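Local coordinates for protein SYE1 (Shewanella oneidensis, PDB 4AWT) that binds flavin mononucleotide in a TIM barrel and probably reduces carbon-carbon double bonds with electrons from a nicotinamide cofactor, at residues R212-V217 with A257-H262; Q293-Y298 with L315-G320. The protein carries 1 engineered substitution. One frame throughout, in Å; residues are numbered along the deposited sequence.

Interaction 1: R212-V217 with A257-H262; sequences RFLDEV and ALLNKH
Asp215 and His262 make the one polar bridge between these neighbouring helices, His262 NE2 donating to Asp215 OD1 at 2.6 Å with an N-H...O angle of 164°. OD1 is approached nearly in line with its own C-O bond and sits close to the imidazole plane, a short, nearly straight bond at the ring edge. The carboxylate itself is turned 57° from that ring, and the two side chains meet at about a right angle. Asp215 reaches the histidine because CG lies anti to the backbone N, which swings the acid across the groove between the helices. A carboxylate this close would probably favour protonation of the ring.

Leu258, one turn before His262 on its helix, fills the space beside this pair. In one of its two conformers both methyls lie along the aspartate, CD2 3.8 Å from Asp215 OD1 and CD1 4.1 Å from Asp215 CB, while the imidazole holds the acid's end. These residues belong to two successive outer helices of the TIM barrel, 212-225 and 248-261, whose segments run almost parallel, 19° apart, with axes 10.6 Å from each other at closest approach.

Towards the barrel wall the contact turns wholly apolar. Leu214 brings CD2 to 4.3 Å from Leu259 CD2, and in that same conformer of Leu258 equally near Leu258 CD2. Val218, on the next turn of helix 212-225, touches both Leu259 and His262, and Ile188 of helix 187-192 packs against Leu214.

Interaction 2: Q293-Y298 with L315-G320; sequences QGVLIY and LADMIG
Val295 and Met318 touch at the start of strand 295-299, where Val295 CG1 packs 4.0 Å from the sulfur SD of Met318. That methyl stands anti to the backbone N (chi1 170°), which carries it across to the thioether.

Leu296 is gripped through its backbone. Its N-H donates to Asp317 OD2 at 2.9 Å, reaching the anti side of the carboxylate 15° out of plane, so a side chain stands in for a strand acceptor. Leu296 O in turn receives two N-H groups, from Asp317 N in the carbonyl plane and from Met318 N tilted away from it. OD2 also forms a salt bridge with Arg289 of helix 282-291, whose guanidinium bonds Gly294 O as well. With an alanine here instead of Asp317 the carboxylate is gone, which is likely to leave Leu296 N without this acceptor and Arg289 without this salt-bridge partner. In one of the two conformers of Leu296, its CD2 lies 3.3 Å from Leu315 O.

Ile297 and Met318 are bridge partners whose side chains lie side by side on one face of the sheet, with Ile297 CG1 4.1 Å from Met318 CB.

Tyr298 pairs with Ile319 on the other face. Its N-H bonds to Met318 O, and its carbonyl accepts Gly320 N at 2.8 Å. The ring meets Ala316 obliquely, CD1 standing 3.8 Å from Ala316 CB, while a water 2.6 Å from Tyr298 OH donates to Leu315 O and ties the phenol to the loop before the second strand.

Parallel strands joined through helix 304-312 form a beta-alpha-beta crossover, here the seventh and eighth strands of the TIM barrel, whose Gly320 end lies close to the bound FMN.

From the N terminus, interaction 1 comes first: helix 212-225 leads through strand 230-234 to helix 248-261, closing a loop of 39 residues between the segments. The chain then passes along strand 266-270 and helix 282-291 before interaction 2 opens at 293-298; helix 304-312 carries it round to 315-320, a loop of 16 residues. The two loops follow in series, neither nesting nor crossing. Interaction 1 ties adjacent helices of the outer layer, whereas interaction 2 knits the last two strands of the inner barrel. Their centres are 18 Å apart, yet a probable hydrogen bond of 2.8 Å joins Asn260 OD1 to Gln293 N.

Interaction 1: R212-V217 with A257-H262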
loop_
_atom_site.group_PDB
_atom_site.type_symbol
_atom_site.label_atom_id
_atom_site.label_comp_id
_atom_site.label_asym_id
_atom_site.label_seq_id
_atom_site.Cartn_x
_atom_site.Cartn_y
_atom_site.Cartn_z
ATOM N N ARG A 212 -12.840 11.892 -8.538
ATOM C CA ARG A 212 -13.321 11.186 -9.727
ATOM C C ARG A 212 -12.350 10.108 -10.171
ATOM O O ARG A 212 -12.788 9.007 -10.546
ATOM C CB ARG A 212 -13.587 12.202 -10.852
ATOM C CG ARG A 212 -14.271 11.530 -12.039
ATOM C CD ARG A 212 -14.521 12.568 -13.155
ATOM N NE ARG A 212 -15.270 13.726 -12.689
ATOM C CZ ARG A 212 -16.526 13.787 -12.417
ATOM N NH1 ARG A 212 -17.313 12.739 -12.623
ATOM N NH2 ARG A 212 -17.012 14.944 -11.931
ATOM N N PHE A 213 -11.056 10.380 -10.198
ATOM C CA PHE A 213 -10.100 9.378 -10.651
ATOM C C PHE A 213 -10.145 8.163 -9.721
ATOM O O PHE A 213 -10.217 7.021 -10.173
ATOM C CB PHE A 213 -8.718 9.977 -10.760
ATOM C CG PHE A 213 -7.695 9.076 -11.392
ATOM C CD1 PHE A 213 -7.888 8.507 -12.623
ATOM C CD2 PHE A 213 -6.497 8.822 -10.733
ATOM C CE1 PHE A 213 -6.910 7.702 -13.197
ATOM C CE2 PHE A 213 -5.526 8.025 -11.313
ATOM C CZ PHE A 213 -5.718 7.511 -12.569
ATOM N N LEU A 214 -10.151 8.401 -8.399
ATOM C CA LEU A 214 -10.331 7.322 -7.437
ATOM C C LEU A 214 -11.577 6.518 -7.755
ATOM O O LEU A 214 -11.575 5.280 -7.779
ATOM C CB LEU A 214 -10.413 7.907 -6.035
ATOM C CG LEU A 214 -10.736 6.911 -4.928
ATOM C CD1 LEU A 214 -9.626 5.892 -4.704
ATOM C CD2 LEU A 214 -11.018 7.653 -3.623
ATOM N N ASP A 215 -12.719 7.225 -7.956
ATOM C CA ASP A 215 -13.964 6.575 -8.228
ATOM C C ASP A 215 -13.876 5.641 -9.429
ATOM O O ASP A 215 -14.335 4.510 -9.418
ATOM C CB ASP A 215 -15.050 7.640 -8.436
ATOM C CG ASP A 215 -16.429 7.075 -8.550
ATOM O OD1 ASP A 215 -16.820 6.236 -7.764
ATOM O OD2 ASP A 215 -17.199 7.659 -9.301
ATOM N N GLU A 216 -13.297 6.173 -10.524
ATOM C CA GLU A 216 -13.237 5.438 -11.752
ATOM C C GLU A 216 -12.288 4.259 -11.694
ATOM O O GLU A 216 -12.554 3.181 -12.260
ATOM C CB GLU A 216 -12.865 6.386 -12.899
ATOM C CG GLU A 216 -13.981 7.388 -13.175
ATOM C CD GLU A 216 -13.676 8.410 -14.244
ATOM O OE1 GLU A 216 -12.536 8.411 -14.747
ATOM O OE2 GLU A 216 -14.538 9.238 -14.562
ATOM N N VAL A 217 -11.143 4.425 -11.011
ATOM C CA VAL A 217 -10.227 3.311 -10.815
ATOM C C VAL A 217 -10.896 2.218 -9.992
ATOM O O VAL A 217 -10.846 1.046 -10.348
ATOM C CB VAL A 217 -8.902 3.786 -10.199
ATOM C CG1 VAL A 217 -8.042 2.577 -9.810
ATOM C CG2 VAL A 217 -8.127 4.690 -11.126
ATOM N N ALA A 257 -17.015 7.636 2.218
ATOM C CA ALA A 257 -18.373 7.361 1.827
ATOM C C ALA A 257 -18.478 6.906 0.364
ATOM O O ALA A 257 -19.291 6.026 0.043
ATOM C CB ALA A 257 -19.230 8.617 2.021
ATOM N N LEU A 258 -17.650 7.461 -0.506
ATOM C CA LEU A 258 -17.592 7.022 -1.895
ATOM C C LEU A 258 -17.207 5.565 -1.970
ATOM O O LEU A 258 -17.784 4.740 -2.716
ATOM C CB LEU A 258 -16.597 7.936 -2.602
ATOM C CG LEU A 258 -16.300 7.780 -4.082
ATOM C CD1 LEU A 258 -15.795 9.073 -4.692
ATOM C CD2 LEU A 258 -15.209 6.739 -4.313
ATOM N N LEU A 259 -16.163 5.207 -1.217
ATOM C CA LEU A 259 -15.693 3.836 -1.232
ATOM C C LEU A 259 -16.700 2.872 -0.620
ATOM O O LEU A 259 -16.845 1.738 -1.042
ATOM C CB LEU A 259 -14.333 3.788 -0.552
ATOM C CG LEU A 259 -13.228 4.570 -1.299
ATOM C CD1 LEU A 259 -11.963 4.582 -0.441
ATOM C CD2 LEU A 259 -12.956 3.971 -2.666
ATOM N N ASN A 260 -17.435 3.371 0.396
ATOM C CA ASN A 260 -18.518 2.603 0.974
ATOM C C ASN A 260 -19.557 2.252 -0.100
ATOM O O ASN A 260 -20.094 1.146 -0.111
ATOM C CB ASN A 260 -19.141 3.384 2.098
ATOM C CG ASN A 260 -20.048 2.524 2.929
ATOM O OD1 ASN A 260 -19.542 1.594 3.598
ATOM N ND2 ASN A 260 -21.334 2.745 2.905
ATOM N N LYS A 261 -19.869 3.209 -0.969
ATOM C CA LYS A 261 -20.845 3.008 -2.057
ATOM C C LYS A 261 -20.418 1.863 -2.973
ATOM O O LYS A 261 -21.223 1.096 -3.480
ATOM C CB LYS A 261 -21.007 4.243 -2.916
ATOM C CG LYS A 261 -21.814 5.381 -2.367
ATOM C CD LYS A 261 -22.291 6.451 -3.319
ATOM C CE LYS A 261 -23.620 7.025 -2.823
ATOM N NZ LYS A 261 -24.132 8.146 -3.688
ATOM N N HIS A 262 -19.113 1.775 -3.227
ATOM C CA HIS A 262 -18.550 0.686 -4.013
ATOM C C HIS A 262 -18.472 -0.625 -3.269
ATOM O O HIS A 262 -18.153 -1.651 -3.890
ATOM C CB HIS A 262 -17.153 1.049 -4.509
ATOM C CG HIS A 262 -17.125 2.046 -5.613
ATOM N ND1 HIS A 262 -17.453 1.713 -6.908
ATOM C CD2 HIS A 262 -16.793 3.325 -5.617
ATOM C CE1 HIS A 262 -17.317 2.772 -7.639
ATOM N NE2 HIS A 262 -16.901 3.787 -6.908
#

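Interaction 2: Q293-Y298 with L315-G320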
loop_
_atom_site.group_PDB
_atom_site.type_symbol
_atom_site.label_atom_id
_atom_site.label_comp_id
_atom_site.label_asym_id
_atom_site.label_seq_id
_atom_site.Cartn_x
_atom_site.Cartn_y
_atom_site.Cartn_z
ATOM N N GLN A 293 -18.375 1.375 6.166
ATOM C CA GLN A 293 -18.874 0.366 7.097
ATOM C C GLN A 293 -18.422 -1.053 6.814
ATOM O O GLN A 293 -18.952 -2.008 7.351
ATOM C CB GLN A 293 -20.384 0.477 7.139
ATOM C CG GLN A 293 -20.781 1.948 7.386
ATOM C CD GLN A 293 -22.138 2.149 7.994
ATOM O OE1 GLN A 293 -22.414 3.242 8.528
ATOM N NE2 GLN A 293 -22.994 1.117 7.920
ATOM N N GLY A 294 -17.315 -1.182 6.089
ATOM C CA GLY A 294 -16.615 -2.439 5.924
ATOM C C GLY A 294 -15.507 -2.611 6.943
ATOM O O GLY A 294 -15.550 -2.050 8.043
ATOM N N VAL A 295 -14.512 -3.395 6.607
ATOM C CA VAL A 295 -13.383 -3.631 7.532
ATOM C C VAL A 295 -12.449 -2.442 7.462
ATOM O O VAL A 295 -11.984 -2.049 6.399
ATOM C CB VAL A 295 -12.667 -4.946 7.163
ATOM C CG1 VAL A 295 -11.371 -5.084 7.933
ATOM C CG2 VAL A 295 -13.597 -6.125 7.427
ATOM N N LEU A 296 -12.161 -1.857 8.645
ATOM C CA LEU A 296 -11.316 -0.683 8.725
ATOM C C LEU A 296 -9.987 -1.076 9.347
ATOM O O LEU A 296 -9.927 -1.633 10.450
ATOM C CB LEU A 296 -12.173 0.339 9.479
ATOM C CG LEU A 296 -11.644 1.749 9.593
ATOM C CD1 LEU A 296 -11.278 2.337 8.237
ATOM C CD2 LEU A 296 -12.676 2.649 10.273
ATOM N N ILE A 297 -8.909 -0.794 8.625
ATOM C CA ILE A 297 -7.557 -1.123 9.008
ATOM C C ILE A 297 -6.790 0.172 9.228
ATOM O O ILE A 297 -6.879 1.068 8.390
ATOM C CB ILE A 297 -6.843 -1.958 7.926
ATOM C CG1 ILE A 297 -7.694 -3.118 7.447
ATOM C CG2 ILE A 297 -5.474 -2.372 8.405
ATOM C CD1 ILE A 297 -7.074 -3.991 6.391
ATOM N N TYR A 298 -6.036 0.284 10.324
ATOM C CA TYR A 298 -5.113 1.395 10.534
ATOM C C TYR A 298 -3.708 0.843 10.696
ATOM O O TYR A 298 -3.522 -0.197 11.318
ATOM C CB TYR A 298 -5.458 2.217 11.778
ATOM C CG TYR A 298 -6.627 3.143 11.615
ATOM C CD1 TYR A 298 -7.931 2.699 11.626
ATOM C CD2 TYR A 298 -6.416 4.493 11.453
ATOM C CE1 TYR A 298 -8.985 3.564 11.509
ATOM C CE2 TYR A 298 -7.486 5.378 11.299
ATOM C CZ TYR A 298 -8.781 4.901 11.330
ATOM O OH TYR A 298 -9.777 5.805 11.223
ATOM N N LEU A 315 -12.787 1.986 16.763
ATOM C CA LEU A 315 -12.181 2.814 15.730
ATOM C C LEU A 315 -11.643 1.987 14.572
ATOM O O LEU A 315 -11.621 2.454 13.434
ATOM C CB LEU A 315 -11.028 3.650 16.321
ATOM C CG LEU A 315 -11.403 4.473 17.521
ATOM C CD1 LEU A 315 -10.224 5.227 18.069
ATOM C CD2 LEU A 315 -12.561 5.410 17.198
ATOM N N ALA A 316 -11.187 0.795 14.820
ATOM C CA ALA A 316 -10.545 -0.043 13.838
ATOM C C ALA A 316 -11.021 -1.472 14.027
ATOM O O ALA A 316 -11.292 -1.886 15.155
ATOM C CB ALA A 316 -9.024 -0.020 14.028
ATOM N N ASP A 317 -11.004 -2.235 12.936
ATOM C CA ASP A 317 -11.206 -3.658 13.014
ATOM C C ASP A 317 -9.901 -4.448 12.991
ATOM O O ASP A 317 -9.819 -5.530 13.583
ATOM C CB ASP A 317 -12.102 -4.115 11.864
ATOM C CG ASP A 317 -13.402 -3.415 11.861
ATOM O OD1 ASP A 317 -14.105 -3.448 12.909
ATOM O OD2 ASP A 317 -13.753 -2.773 10.831
ATOM N N MET A 318 -8.907 -3.944 12.279
ATOM C CA MET A 318 -7.612 -4.576 12.147
ATOM C C MET A 318 -6.536 -3.513 12.264
ATOM O O MET A 318 -6.779 -2.348 11.946
ATOM C CB MET A 318 -7.457 -5.324 10.849
ATOM C CG MET A 318 -8.521 -6.357 10.552
ATOM S SD MET A 318 -8.232 -7.293 9.051
ATOM C CE MET A 318 -7.006 -8.458 9.634
ATOM N N ILE A 319 -5.339 -3.939 12.661
ATOM C CA ILE A 319 -4.230 -3.038 12.849
ATOM C C ILE A 319 -3.006 -3.612 12.137
ATOM O O ILE A 319 -2.654 -4.771 12.338
ATOM C CB ILE A 319 -3.935 -2.785 14.341
ATOM C CG1 ILE A 319 -5.121 -2.140 15.037
ATOM C CG2 ILE A 319 -2.658 -1.965 14.507
ATOM C CD1 ILE A 319 -5.402 -0.706 14.639
ATOM N N GLY A 320 -2.368 -2.759 11.322
ATOM C CA GLY A 320 -1.136 -3.123 10.700
ATOM C C GLY A 320 0.061 -2.640 11.502
ATOM O O GLY A 320 0.041 -1.573 12.103
HETATM O O HOH W 1 -11.927 4.797 12.238
#